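Local structure of transcriptional regulatory protein FixJ (Sinorhizobium meliloti, 1DBW) at residues N26-K31 with A114-S119; Q34-F39 with V63-N68. The protein acts, through this receiver domain, as the response regulator that FixL activates to induce expression of nifA and fixK in nitrogen fixation. The protein carries 2 engineered substitutions. All blocks are in the same frame, centred on the assembly; numbering follows the deposited sequence.

From the N terminus, the chain runs through strand 5-10 and helix 13-25 before reaching 26-31, where strand 29-33 begins. This segment opens contact 1, which closes only when helix 108-119 returns at 114-119. Contact 2 nests inside that long loop: 34-39 follows almost directly on strand 29-33 and meets 63-68 after strand 49-54 has been laid down. The two contacts are about 19 Å apart between centres and lie on opposite sides of the chain's centre. Contact 1 ties the edge strand's entrance to the last helix of the receiver domain, and contact 2 pairs helices 36-42 and 62-71, so both faces of the doubly wound sheet are represented.

Contact 1. Residues N26-K31 with A114-S119; sequences NGFAVK and AIERAS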
loop_
_atom_site.group_PDB
_atom_site.type_symbol
_atom_site.label_atom_id
_atom_site.label_comp_id
_atom_site.label_asym_id
_atom_site.label_seq_id
_atom_site.Cartn_x
_atom_site.Cartn_y
_atom_site.Cartn_z
ATOM N N ASN A 26 4.833 15.488 -3.843
ATOM C CA ASN A 26 3.931 15.573 -4.986
ATOM C C ASN A 26 2.521 16.037 -4.568
ATOM O O ASN A 26 1.608 16.063 -5.371
ATOM C CB ASN A 26 3.906 14.248 -5.755
ATOM C CG ASN A 26 5.124 14.102 -6.682
ATOM O OD1 ASN A 26 5.082 14.539 -7.828
ATOM N ND2 ASN A 26 6.215 13.519 -6.179
ATOM N N GLY A 27 2.378 16.350 -3.287
ATOM C CA GLY A 27 1.109 16.850 -2.779
ATOM C C GLY A 27 0.112 15.873 -2.195
ATOM O O GLY A 27 -1.030 16.237 -1.912
ATOM N N PHE A 28 0.489 14.601 -2.107
ATOM C CA PHE A 28 -0.440 13.632 -1.546
ATOM C C PHE A 28 -0.516 13.768 -0.037
ATOM O O PHE A 28 0.448 14.242 0.572
ATOM C CB PHE A 28 0.098 12.217 -1.838
ATOM C CG PHE A 28 -0.084 11.786 -3.259
ATOM C CD1 PHE A 28 0.906 12.042 -4.222
ATOM C CD2 PHE A 28 -1.242 11.132 -3.640
ATOM C CE1 PHE A 28 0.718 11.642 -5.540
ATOM C CE2 PHE A 28 -1.443 10.725 -4.958
ATOM C CZ PHE A 28 -0.460 10.982 -5.915
ATOM N N ALA A 29 -1.679 13.430 0.543
ATOM C CA ALA A 29 -1.777 13.375 2.004
ATOM C C ALA A 29 -1.183 11.987 2.236
ATOM O O ALA A 29 -1.633 11.021 1.621
ATOM C CB ALA A 29 -3.233 13.411 2.455
ATOM N N VAL A 30 -0.254 11.884 3.177
ATOM C CA VAL A 30 0.443 10.625 3.391
ATOM C C VAL A 30 0.564 10.349 4.857
ATOM O O VAL A 30 0.826 11.264 5.637
ATOM C CB VAL A 30 1.893 10.740 2.831
ATOM C CG1 VAL A 30 2.720 9.516 3.205
ATOM C CG2 VAL A 30 1.846 10.881 1.325
ATOM N N LYS A 31 0.384 9.080 5.206
ATOM C CA LYS A 31 0.573 8.665 6.610
ATOM C C LYS A 31 1.427 7.404 6.565
ATOM O O LYS A 31 1.074 6.445 5.866
ATOM C CB LYS A 31 -0.769 8.353 7.229
ATOM C CG LYS A 31 -0.674 8.063 8.746
ATOM C CD LYS A 31 -2.073 7.719 9.323
ATOM C CE LYS A 31 -1.989 7.286 10.781
ATOM N NZ LYS A 31 -1.833 8.445 11.731
ATOM N N ALA A 114 -0.529 4.515 -10.201
ATOM C CA ALA A 114 -1.198 3.394 -9.554
ATOM C C ALA A 114 -2.036 3.879 -8.358
ATOM O O ALA A 114 -3.173 3.446 -8.188
ATOM C CB ALA A 114 -0.176 2.349 -9.113
ATOM N N ILE A 115 -1.467 4.769 -7.532
ATOM C CA ILE A 115 -2.182 5.299 -6.381
ATOM C C ILE A 115 -3.418 6.093 -6.826
ATOM O O ILE A 115 -4.495 5.955 -6.249
ATOM C CB ILE A 115 -1.253 6.214 -5.498
ATOM C CG1 ILE A 115 -0.122 5.369 -4.881
ATOM C CG2 ILE A 115 -2.111 6.923 -4.433
ATOM C CD1 ILE A 115 1.003 6.186 -4.199
ATOM N N GLU A 116 -3.280 6.890 -7.883
ATOM C CA GLU A 116 -4.435 7.642 -8.396
ATOM C C GLU A 116 -5.521 6.670 -8.913
ATOM O O GLU A 116 -6.713 6.848 -8.631
ATOM C CB GLU A 116 -3.974 8.610 -9.489
ATOM C CG GLU A 116 -2.971 9.635 -8.976
ATOM C CD GLU A 116 -2.452 10.555 -10.074
ATOM O OE1 GLU A 116 -1.943 11.649 -9.739
ATOM O OE2 GLU A 116 -2.538 10.181 -11.264
ATOM N N ARG A 117 -5.093 5.593 -9.559
ATOM C CA ARG A 117 -6.028 4.577 -10.072
ATOM C C ARG A 117 -6.758 3.933 -8.900
ATOM O O ARG A 117 -7.971 3.726 -8.952
ATOM C CB ARG A 117 -5.270 3.478 -10.818
ATOM C CG ARG A 117 -5.689 3.255 -12.271
ATOM C CD ARG A 117 -5.265 4.399 -13.188
ATOM N NE ARG A 117 -5.990 5.636 -12.901
ATOM C CZ ARG A 117 -5.428 6.845 -12.867
ATOM N NH1 ARG A 117 -4.125 6.979 -13.111
ATOM N NH2 ARG A 117 -6.166 7.915 -12.569
ATOM N N ALA A 118 -6.009 3.611 -7.841
ATOM C CA ALA A 118 -6.609 2.989 -6.675
ATOM C C ALA A 118 -7.575 3.947 -5.963
ATOM O O ALA A 118 -8.596 3.502 -5.441
ATOM C CB ALA A 118 -5.531 2.500 -5.693
ATOM N N SER A 119 -7.289 5.249 -6.010
ATOM C CA SER A 119 -8.143 6.232 -5.330
ATOM C C SER A 119 -9.505 6.327 -6.008
ATOM O O SER A 119 -10.475 6.768 -5.400
ATOM C CB SER A 119 -7.484 7.618 -5.327
ATOM O OG SER A 119 -7.577 8.216 -6.620
#
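Phe-28 meets Ile-115 and Glu-116 with the far end of its ring. Its CE2 lies 3.9 Å from the CG2 methyl of Ile-115, and the two side chains approach obliquely. One ring atom further on, Phe-28 CZ is 4.2 Å from Glu-116 CG and equally far from Glu-116 OE1. Here the side chains cross at about a right angle, with the ring and carboxylate planes 39° apart. No hydrogen bond spans the segments; this is apolar contact bordered by a carboxylate. The branching of isoleucine suits its place: CG2 stands anti to the backbone N and meets the phenylalanine, while the side chain as a whole also packs on Val-6, Leu-23 and Val-52. Glu-116 runs extended beyond CG, so that both its CG methylene and OE1 lie by the ring.

In the doubly wound receiver fold, the domain's last helix, 108-119, packs on the same sheet face as helix 13-25. Phe-28, just ahead of edge strand 29-33, packs on helix 108-119, Val-6 and Tyr-4, while Ile-115 reaches Leu-23 of helix 13-25; Tyr-4 touches all three residues. A polyethylene glycol molecule, probably from crystallisation, lies about 3 Å from the phenylalanine side chain.

Behind the phenylalanine, Gly-27, the first residue past helix 13-25, closes it off in a Schellman motif. Its positive phi (93°) would push a CB against the preceding carbonyl oxygen, which explains the glycine and lets the chain turn into the strand. On the helix side, Ser-119 OG donates to Glu-116 O at 2.6 Å, with a C=O...donor angle of 125°; a short hydroxyl side chain can fold back onto a carbonyl three residues earlier. Ser-119 O in turn accepts from Gln-2 NE2.

Contact 2. Residues Q34-F39 with V63-N68; sequences QSAEAF and VELLRN
Leu-65 reaches across from helix 62-71 and divides its two methyls between Ala-36 and Phe-39. CD1 lies 4.0 Å from the backbone O of Ala-36 and 4.5 Å from Ala-36 CB, while CD2 stands 4.2 Å from CD2 of the Phe-39 ring, which it meets obliquely. With CG anti to the backbone N (chi1 175°), the leucine fork is carried out toward the neighbouring helix, where it also rests on Leu-40, Leu-51 and Thr-53.

Ala-36 suits the point of closest backbone approach, its CA being 6.6 Å from that of Leu-65, because a single methyl leaves room for the leucine. Phe-39, one turn along, is long enough to reach Leu-51 of strand 49-54, and it packs edge-to-face with His-33. Ser-35 caps this helix: its OG accepts from Ala-38 N at 3.1 Å, a fairly straight bond at 158°, satisfying an N-H in the first turn, the turn that carries Ala-36.

The two helices are the connections of successive beta-alpha-beta units, packed side by side on one face of the receiver domain's sheet. All three touching residues are buried and no hydrogen bond crosses between the segments, so the contact probably rests on burial of apolar surface and van der Waals touch rather than on directional bonds.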
loop_
_atom_site.group_PDB
_atom_site.type_symbol
_atom_site.label_atom_id
_atom_site.label_comp_id
_atom_site.label_asym_id
_atom_site.label_seq_id
_atom_site.Cartn_x
_atom_site.Cartn_y
_atom_site.Cartn_z
ATOM N N GLN A 34 4.386 2.394 11.070
ATOM C CA GLN A 34 5.618 1.687 11.433
ATOM C C GLN A 34 5.596 0.191 11.172
ATOM O O GLN A 34 6.648 -0.424 11.036
ATOM C CB GLN A 34 5.965 1.965 12.879
ATOM N N SER A 35 4.403 -0.397 11.103
ATOM C CA SER A 35 4.293 -1.831 10.846
ATOM C C SER A 35 2.932 -2.239 10.304
ATOM O O SER A 35 1.964 -1.479 10.386
ATOM C CB SER A 35 4.545 -2.627 12.143
ATOM O OG SER A 35 3.526 -2.373 13.102
ATOM N N ALA A 36 2.867 -3.461 9.789
ATOM C CA ALA A 36 1.633 -4.039 9.293
ATOM C C ALA A 36 0.624 -4.096 10.451
ATOM O O ALA A 36 -0.559 -3.791 10.271
ATOM C CB ALA A 36 1.890 -5.432 8.750
ATOM N N GLU A 37 1.103 -4.485 11.636
ATOM C CA GLU A 37 0.258 -4.582 12.823
ATOM C C GLU A 37 -0.349 -3.247 13.200
ATOM O O GLU A 37 -1.521 -3.174 13.570
ATOM C CB GLU A 37 1.051 -5.136 14.027
ATOM C CG GLU A 37 1.817 -6.428 13.736
ATOM C CD GLU A 37 3.218 -6.184 13.166
ATOM O OE1 GLU A 37 3.428 -6.419 11.953
ATOM O OE2 GLU A 37 4.116 -5.767 13.944
ATOM N N ALA A 38 0.474 -2.204 13.162
ATOM C CA ALA A 38 0.039 -0.860 13.490
ATOM C C ALA A 38 -1.049 -0.442 12.508
ATOM O O ALA A 38 -2.062 0.136 12.914
ATOM C CB ALA A 38 1.214 0.109 13.422
ATOM N N PHE A 39 -0.849 -0.756 11.230
ATOM C CA PHE A 39 -1.856 -0.373 10.253
ATOM C C PHE A 39 -3.173 -1.105 10.462
ATOM O O PHE A 39 -4.247 -0.496 10.376
ATOM C CB PHE A 39 -1.374 -0.529 8.814
ATOM C CG PHE A 39 -2.430 -0.186 7.807
ATOM C CD1 PHE A 39 -2.776 1.146 7.588
ATOM C CD2 PHE A 39 -3.145 -1.177 7.168
ATOM C CE1 PHE A 39 -3.821 1.474 6.772
ATOM C CE2 PHE A 39 -4.197 -0.860 6.346
ATOM C CZ PHE A 39 -4.542 0.471 6.148
ATOM N N VAL A 63 0.258 -9.457 1.073
ATOM C CA VAL A 63 -0.816 -10.433 0.889
ATOM C C VAL A 63 -1.501 -10.830 2.207
ATOM O O VAL A 63 -2.733 -10.912 2.278
ATOM C CB VAL A 63 -0.293 -11.688 0.135
ATOM C CG1 VAL A 63 -1.337 -12.792 0.142
ATOM C CG2 VAL A 63 0.057 -11.319 -1.289
ATOM N N GLU A 64 -0.713 -11.089 3.252
ATOM C CA GLU A 64 -1.262 -11.454 4.558
ATOM C C GLU A 64 -2.004 -10.253 5.149
ATOM O O GLU A 64 -3.054 -10.398 5.776
ATOM C CB GLU A 64 -0.136 -11.877 5.500
ATOM C CG GLU A 64 0.587 -13.146 5.058
ATOM C CD GLU A 64 1.950 -13.299 5.713
ATOM O OE1 GLU A 64 2.963 -13.303 4.975
ATOM O OE2 GLU A 64 2.012 -13.401 6.961
ATOM N N LEU A 65 -1.468 -9.058 4.923
ATOM C CA LEU A 65 -2.123 -7.865 5.430
ATOM C C LEU A 65 -3.506 -7.730 4.758
ATOM O O LEU A 65 -4.497 -7.453 5.442
ATOM C CB LEU A 65 -1.242 -6.629 5.190
ATOM C CG LEU A 65 -1.872 -5.282 5.586
ATOM C CD1 LEU A 65 -2.273 -5.300 7.045
ATOM C CD2 LEU A 65 -0.873 -4.155 5.308
ATOM N N LEU A 66 -3.572 -7.937 3.438
ATOM C CA LEU A 66 -4.840 -7.867 2.699
ATOM C C LEU A 66 -5.828 -8.891 3.209
ATOM O O LEU A 66 -7.019 -8.601 3.382
ATOM C CB LEU A 66 -4.628 -8.075 1.199
ATOM C CG LEU A 66 -3.729 -7.050 0.505
ATOM C CD1 LEU A 66 -3.757 -7.268 -0.986
ATOM C CD2 LEU A 66 -4.195 -5.630 0.847
ATOM N N ARG A 67 -5.310 -10.069 3.542
ATOM C CA ARG A 67 -6.136 -11.150 4.050
ATOM C C ARG A 67 -6.688 -10.762 5.410
ATOM O O ARG A 67 -7.884 -10.910 5.665
ATOM C CB ARG A 67 -5.306 -12.434 4.152
ATOM N N ASN A 68 -5.823 -10.207 6.262
ATOM C CA ASN A 68 -6.207 -9.765 7.602
ATOM C C ASN A 68 -7.221 -8.611 7.545
ATOM O O ASN A 68 -8.135 -8.527 8.377
ATOM C CB ASN A 68 -4.976 -9.379 8.410
ATOM C CG ASN A 68 -4.102 -10.589 8.785
ATOM O OD1 ASN A 68 -3.051 -10.431 9.396
ATOM N ND2 ASN A 68 -4.540 -11.785 8.425
#